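Local coordinates for molybdopterin biosynthesis moeA protein (Pyrococcus horikoshii, PDB 1WU2) that probably takes part in molybdenum cofactor biosynthesis, acting on molybdopterin as MoeA proteins do when molybdenum is inserted, at residues Lys15-Asp20 with Phe287-Lys292; Pro183-Ile188 with Asp252-Thr257. All coordinates share one frame; numbering follows the deposited sequence.

Contact 1: Lys15-Asp20 with Phe287-Lys292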
loop_
_atom_site.group_PDB
_atom_site.type_symbol
_atom_site.label_atom_id
_atom_site.label_comp_id
_atom_site.label_asym_id
_atom_site.label_seq_id
_atom_site.Cartn_x
_atom_site.Cartn_y
_atom_site.Cartn_z
ATOM N N LYS A 15 8.833 8.994 -21.704
ATOM C CA LYS A 15 9.056 10.438 -21.727
ATOM C C LYS A 15 8.074 11.143 -22.669
ATOM O O LYS A 15 7.549 12.202 -22.337
ATOM C CB LYS A 15 10.494 10.757 -22.143
ATOM C CG LYS A 15 10.938 12.181 -21.815
ATOM C CD LYS A 15 11.681 12.832 -22.976
ATOM C CE LYS A 15 12.490 14.045 -22.522
ATOM N NZ LYS A 15 11.628 15.207 -22.177
ATOM N N LEU A 16 7.840 10.557 -23.839
ATOM C CA LEU A 16 6.921 11.133 -24.818
ATOM C C LEU A 16 5.519 11.196 -24.227
ATOM O O LEU A 16 4.830 12.207 -24.351
ATOM C CB LEU A 16 6.901 10.301 -26.110
ATOM C CG LEU A 16 8.097 10.428 -27.058
ATOM C CD1 LEU A 16 8.055 9.338 -28.124
ATOM C CD2 LEU A 16 8.147 11.804 -27.711
ATOM N N LEU A 17 5.127 10.109 -23.567
ATOM C CA LEU A 17 3.827 9.985 -22.919
ATOM C C LEU A 17 3.644 10.967 -21.763
ATOM O O LEU A 17 2.638 11.667 -21.697
ATOM C CB LEU A 17 3.643 8.552 -22.406
ATOM C CG LEU A 17 2.269 8.186 -21.829
ATOM C CD1 LEU A 17 1.817 6.823 -22.337
ATOM C CD2 LEU A 17 2.276 8.202 -20.306
ATOM N N LEU A 18 4.615 11.014 -20.856
ATOM C CA LEU A 18 4.497 11.816 -19.631
ATOM C C LEU A 18 4.643 13.318 -19.881
ATOM O O LEU A 18 4.052 14.119 -19.162
ATOM C CB LEU A 18 5.519 11.364 -18.578
ATOM C CG LEU A 18 5.302 9.992 -17.937
ATOM C CD1 LEU A 18 6.457 9.659 -17.004
ATOM C CD2 LEU A 18 3.968 9.929 -17.189
ATOM N N ASP A 19 5.429 13.696 -20.888
ATOM C CA ASP A 19 5.531 15.092 -21.316
ATOM C C ASP A 19 4.184 15.602 -21.845
ATOM O O ASP A 19 3.890 16.791 -21.750
ATOM C CB ASP A 19 6.603 15.266 -22.405
ATOM C CG ASP A 19 8.034 15.214 -21.861
ATOM O OD1 ASP A 19 8.245 15.229 -20.626
ATOM O OD2 ASP A 19 9.024 15.155 -22.623
ATOM N N ASP A 20 3.382 14.699 -22.405
ATOM C CA ASP A 20 2.036 15.026 -22.885
ATOM C C ASP A 20 1.018 15.198 -21.748
ATOM O O ASP A 20 -0.019 15.834 -21.935
ATOM C CB ASP A 20 1.550 13.937 -23.853
ATOM C CG ASP A 20 0.427 14.413 -24.760
ATOM O OD1 ASP A 20 0.618 15.422 -25.466
ATOM O OD2 ASP A 20 -0.675 13.833 -24.845
ATOM N N PHE A 287 1.590 -1.662 -27.194
ATOM C CA PHE A 287 1.088 -0.455 -26.536
ATOM C C PHE A 287 1.392 0.804 -27.357
ATOM O O PHE A 287 2.486 0.951 -27.901
ATOM C CB PHE A 287 1.694 -0.324 -25.129
ATOM C CG PHE A 287 1.362 0.971 -24.440
ATOM C CD1 PHE A 287 0.146 1.141 -23.789
ATOM C CD2 PHE A 287 2.267 2.022 -24.447
ATOM C CE1 PHE A 287 -0.157 2.344 -23.158
ATOM C CE2 PHE A 287 1.970 3.221 -23.824
ATOM C CZ PHE A 287 0.757 3.384 -23.179
ATOM N N GLY A 288 0.405 1.694 -27.445
ATOM C CA GLY A 288 0.574 3.012 -28.042
ATOM C C GLY A 288 -0.107 4.092 -27.213
ATOM O O GLY A 288 -0.812 3.790 -26.245
ATOM N N TYR A 289 0.110 5.352 -27.583
ATOM C CA TYR A 289 -0.523 6.474 -26.896
ATOM C C TYR A 289 -0.558 7.752 -27.736
ATOM O O TYR A 289 0.397 8.067 -28.444
ATOM C CB TYR A 289 0.184 6.766 -25.570
ATOM C CG TYR A 289 -0.216 8.096 -24.967
ATOM C CD1 TYR A 289 -1.343 8.201 -24.157
ATOM C CD2 TYR A 289 0.512 9.253 -25.234
ATOM C CE1 TYR A 289 -1.724 9.414 -23.615
ATOM C CE2 TYR A 289 0.136 10.474 -24.700
ATOM C CZ TYR A 289 -0.984 10.547 -23.890
ATOM O OH TYR A 289 -1.361 11.752 -23.354
ATOM N N GLY A 290 -1.663 8.487 -27.620
ATOM C CA GLY A 290 -1.817 9.790 -28.245
ATOM C C GLY A 290 -3.127 10.464 -27.855
ATOM O O GLY A 290 -4.157 9.801 -27.746
ATOM N N GLU A 291 -3.082 11.779 -27.648
ATOM C CA GLU A 291 -4.265 12.583 -27.305
ATOM C C GLU A 291 -4.983 12.087 -26.047
ATOM O O GLU A 291 -6.214 11.999 -26.023
ATOM C CB GLU A 291 -5.256 12.625 -28.473
ATOM C CG GLU A 291 -4.642 12.949 -29.820
ATOM C CD GLU A 291 -5.699 13.248 -30.869
ATOM O OE1 GLU A 291 -5.961 14.444 -31.118
ATOM O OE2 GLU A 291 -6.275 12.292 -31.437
ATOM N N LYS A 292 -4.204 11.772 -25.010
ATOM C CA LYS A 292 -4.724 11.268 -23.731
ATOM C C LYS A 292 -5.309 9.850 -23.805
ATOM O O LYS A 292 -5.967 9.415 -22.865
ATOM C CB LYS A 292 -5.776 12.225 -23.135
ATOM C CG LYS A 292 -5.416 13.708 -23.188
ATOM C CD LYS A 292 -4.063 13.978 -22.557
ATOM C CE LYS A 292 -3.871 15.458 -22.264
ATOM N NZ LYS A 292 -2.494 15.902 -22.579
#
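Helix 10-20 packs against the antiparallel end of a mixed sheet, where Leu-17 and Asp-20 meet Phe-287, Tyr-289 and Lys-292. Leu-17 crosses Tyr-289 at about a right angle, and its CG lies over one ring face, 4.0 Å from the centroid, in a CH-pi contact. Its methyl CD1 reaches further, 3.6 Å from Tyr-289 CG, and also touches the edge of the neighbouring ring at Phe-287 CZ (3.7 Å). This reach depends on CG standing anti to the backbone N of Leu-17 (chi1 -173°), and a branched aliphatic residue suits a place between two rings.

Polar groups take over beyond the ring. Tyr-289 OH donates to the anti lone pair of Asp-20 OD2, the one away from OD1, at 2.7 Å, with the carboxylate turned 73° from the ring plane. Lys-292 starts out away from the helix, but bends at chi2 and chi4 bring its NZ back to Asp-20 O at 2.6 Å. The same NZ forms a longer salt bridge with Asp-20 OD2 (3.6 Å), so the ammonium and the phenol converge on one carboxylate oxygen. A phenylalanine in place of Tyr-289 would probably leave Asp-20 OD2 without its short hydrogen bond and the carboxylate less restrained in rotation.

Phe-310 and Ala-314 of helix 300-319 also meet Leu-17, while Phe-276 and Phe-294 border Tyr-289. Glu-291 and Lys-292, both with positive phi, form the two-residue, type I' turn typical of a tight beta-hairpin, here joining strands 288-290 and 293-295 beside the last residues of segment 15-20.

Contact 2: Pro183-Ile188 with Asp252-Thr257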
loop_
_atom_site.group_PDB
_atom_site.type_symbol
_atom_site.label_atom_id
_atom_site.label_comp_id
_atom_site.label_asym_id
_atom_site.label_seq_id
_atom_site.Cartn_x
_atom_site.Cartn_y
_atom_site.Cartn_z
ATOM N N PRO A 183 -8.282 12.165 -11.065
ATOM C CA PRO A 183 -8.394 12.139 -12.525
ATOM C C PRO A 183 -9.438 11.125 -12.963
ATOM O O PRO A 183 -9.417 9.985 -12.504
ATOM C CB PRO A 183 -6.998 11.697 -12.986
ATOM C CG PRO A 183 -6.094 11.995 -11.852
ATOM C CD PRO A 183 -6.913 11.858 -10.615
ATOM N N LYS A 184 -10.355 11.548 -13.821
ATOM C CA LYS A 184 -11.339 10.643 -14.390
ATOM C C LYS A 184 -10.672 9.849 -15.512
ATOM O O LYS A 184 -10.129 10.429 -16.444
ATOM C CB LYS A 184 -12.534 11.432 -14.920
ATOM C CG LYS A 184 -13.319 12.165 -13.833
ATOM C CD LYS A 184 -14.159 13.317 -14.405
ATOM C CE LYS A 184 -14.197 14.540 -13.480
ATOM N NZ LYS A 184 -14.100 15.826 -14.245
ATOM N N VAL A 185 -10.703 8.523 -15.402
ATOM C CA VAL A 185 -10.072 7.633 -16.371
ATOM C C VAL A 185 -11.138 6.778 -17.045
ATOM O O VAL A 185 -11.722 5.908 -16.411
ATOM C CB VAL A 185 -9.051 6.699 -15.676
ATOM C CG1 VAL A 185 -8.447 5.695 -16.664
ATOM C CG2 VAL A 185 -7.965 7.511 -14.997
ATOM N N GLY A 186 -11.382 7.030 -18.329
ATOM C CA GLY A 186 -12.313 6.235 -19.108
ATOM C C GLY A 186 -11.771 4.844 -19.393
ATOM O O GLY A 186 -10.562 4.653 -19.502
ATOM N N ILE A 187 -12.673 3.875 -19.506
ATOM C CA ILE A 187 -12.308 2.489 -19.785
ATOM C C ILE A 187 -13.241 1.933 -20.860
ATOM O O ILE A 187 -14.425 1.713 -20.604
ATOM C CB ILE A 187 -12.394 1.631 -18.495
ATOM C CG1 ILE A 187 -11.348 2.090 -17.471
ATOM C CG2 ILE A 187 -12.201 0.151 -18.818
ATOM C CD1 ILE A 187 -11.451 1.407 -16.116
ATOM N N ILE A 188 -12.701 1.724 -22.060
ATOM C CA ILE A 188 -13.431 1.105 -23.164
ATOM C C ILE A 188 -12.850 -0.270 -23.433
ATOM O O ILE A 188 -11.673 -0.381 -23.739
ATOM C CB ILE A 188 -13.286 1.933 -24.458
ATOM C CG1 ILE A 188 -13.728 3.378 -24.253
ATOM C CG2 ILE A 188 -14.096 1.298 -25.579
ATOM C CD1 ILE A 188 -13.309 4.297 -25.394
ATOM N N ASP A 252 -7.987 11.398 -19.009
ATOM C CA ASP A 252 -7.384 10.395 -19.886
ATOM C C ASP A 252 -8.360 9.242 -20.106
ATOM O O ASP A 252 -9.356 9.121 -19.398
ATOM C CB ASP A 252 -6.013 9.923 -19.348
ATOM C CG ASP A 252 -6.110 8.741 -18.380
ATOM O OD1 ASP A 252 -6.729 7.717 -18.728
ATOM O OD2 ASP A 252 -5.564 8.730 -17.255
ATOM N N ILE A 253 -8.081 8.414 -21.108
ATOM C CA ILE A 253 -8.931 7.269 -21.424
ATOM C C ILE A 253 -8.085 6.052 -21.824
ATOM O O ILE A 253 -7.097 6.163 -22.540
ATOM C CB ILE A 253 -10.057 7.636 -22.485
ATOM C CG1 ILE A 253 -10.088 6.671 -23.674
ATOM C CG2 ILE A 253 -9.942 9.085 -22.977
ATOM C CD1 ILE A 253 -10.922 5.446 -23.419
ATOM N N VAL A 254 -8.501 4.896 -21.325
ATOM C CA VAL A 254 -7.836 3.625 -21.543
ATOM C C VAL A 254 -8.756 2.768 -22.403
ATOM O O VAL A 254 -9.943 2.673 -22.126
ATOM C CB VAL A 254 -7.587 2.925 -20.180
ATOM C CG1 VAL A 254 -7.493 1.419 -20.333
ATOM C CG2 VAL A 254 -6.337 3.484 -19.499
ATOM N N LEU A 255 -8.219 2.154 -23.453
ATOM C CA LEU A 255 -9.004 1.228 -24.272
ATOM C C LEU A 255 -8.254 -0.066 -24.596
ATOM O O LEU A 255 -7.048 -0.064 -24.815
ATOM C CB LEU A 255 -9.524 1.901 -25.549
ATOM C CG LEU A 255 -8.525 2.557 -26.501
ATOM C CD1 LEU A 255 -8.102 1.591 -27.605
ATOM C CD2 LEU A 255 -9.136 3.815 -27.102
ATOM N N ILE A 256 -9.021 -1.150 -24.653
ATOM C CA ILE A 256 -8.528 -2.513 -24.807
ATOM C C ILE A 256 -8.668 -2.951 -26.265
ATOM O O ILE A 256 -9.495 -2.407 -26.993
ATOM C CB ILE A 256 -9.382 -3.437 -23.895
ATOM C CG1 ILE A 256 -9.194 -3.069 -22.418
ATOM C CG2 ILE A 256 -9.080 -4.899 -24.141
ATOM C CD1 ILE A 256 -7.760 -3.079 -21.938
ATOM N N THR A 257 -7.865 -3.924 -26.695
ATOM C CA THR A 257 -8.036 -4.517 -28.026
ATOM C C THR A 257 -9.193 -5.518 -28.017
ATOM O O THR A 257 -9.456 -6.196 -29.012
ATOM C CB THR A 257 -6.736 -5.192 -28.517
ATOM O OG1 THR A 257 -6.841 -5.485 -29.917
ATOM C CG2 THR A 257 -6.529 -6.560 -27.880
#
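Val-185 to Ile-188 and Asp-252 to Leu-255 run side by side as parallel strands, the directions of segments 184-188 and 252-255 differing by 22°. In the backbone, Gly-186 N donates to Asp-252 O (3.1 Å), Val-254 N to Gly-186 O (2.8 Å), Ile-188 N to Val-254 O (2.9 Å) and Ile-256 N to Ile-188 O (2.9 Å), whereas the bond from Asp-252 N to Lys-184 O is weak. The amide of Val-254 lies above the carbonyl plane of Gly-186, while that of Ile-256 approaches Ile-188 O almost head-on. CA-H...O contacts, such as Leu-255 CA to Ile-188 O, fill in between.

Apolar contacts line one face, where Ile-188 CB meets Leu-255 CB at 3.9 Å. Ile-188 and Ile-253 touch through their CD1 methyls so closely that their placement is doubtful. Glycine suits position 186, since a beta-carbon there would sit only 3.4 Å from Ile-253 CB.

On the other face polar and apolar groups mix: Val-185 CG1, set anti to the backbone N (chi1 176°), lies 3.4 Å from Asp-252 OD1, and neither buried carboxylate oxygen has a polar partner in the model.

Thr-243 and Lys-246 of helix 243-249 cover the Ile-188 and Leu-255 face. Parallel strands 226-233 (bonded to Val-185 and Ile-187), 184-190 and 252-255, linked through helices, are consistent with the alpha/beta, Rossmann-like layout of molybdopterin-binding domains; strand 293-295 flanks strand 252-255.

How the contacts relate
The two contacts, with centres about 13 Å apart, share one six-stranded mixed sheet in the probable molybdopterin-binding region. Contact 2 pairs two of its parallel strands, 184-190 and 252-255; contact 1 lays helix 10-20 on its antiparallel part, at strand 288-290. Strand 293-295 lies between the two parts, and Lys-292 O, just before it, probably accepts a hydrogen bond from Ile-253 N at 2.9 Å. Along the chain the order is 15-20, 183-188, 252-257, 287-292, so contact 1 brackets contact 2. A helix from the N-terminal region thus packs on a sheet built from residues far later in the sequence, tying the two regions together.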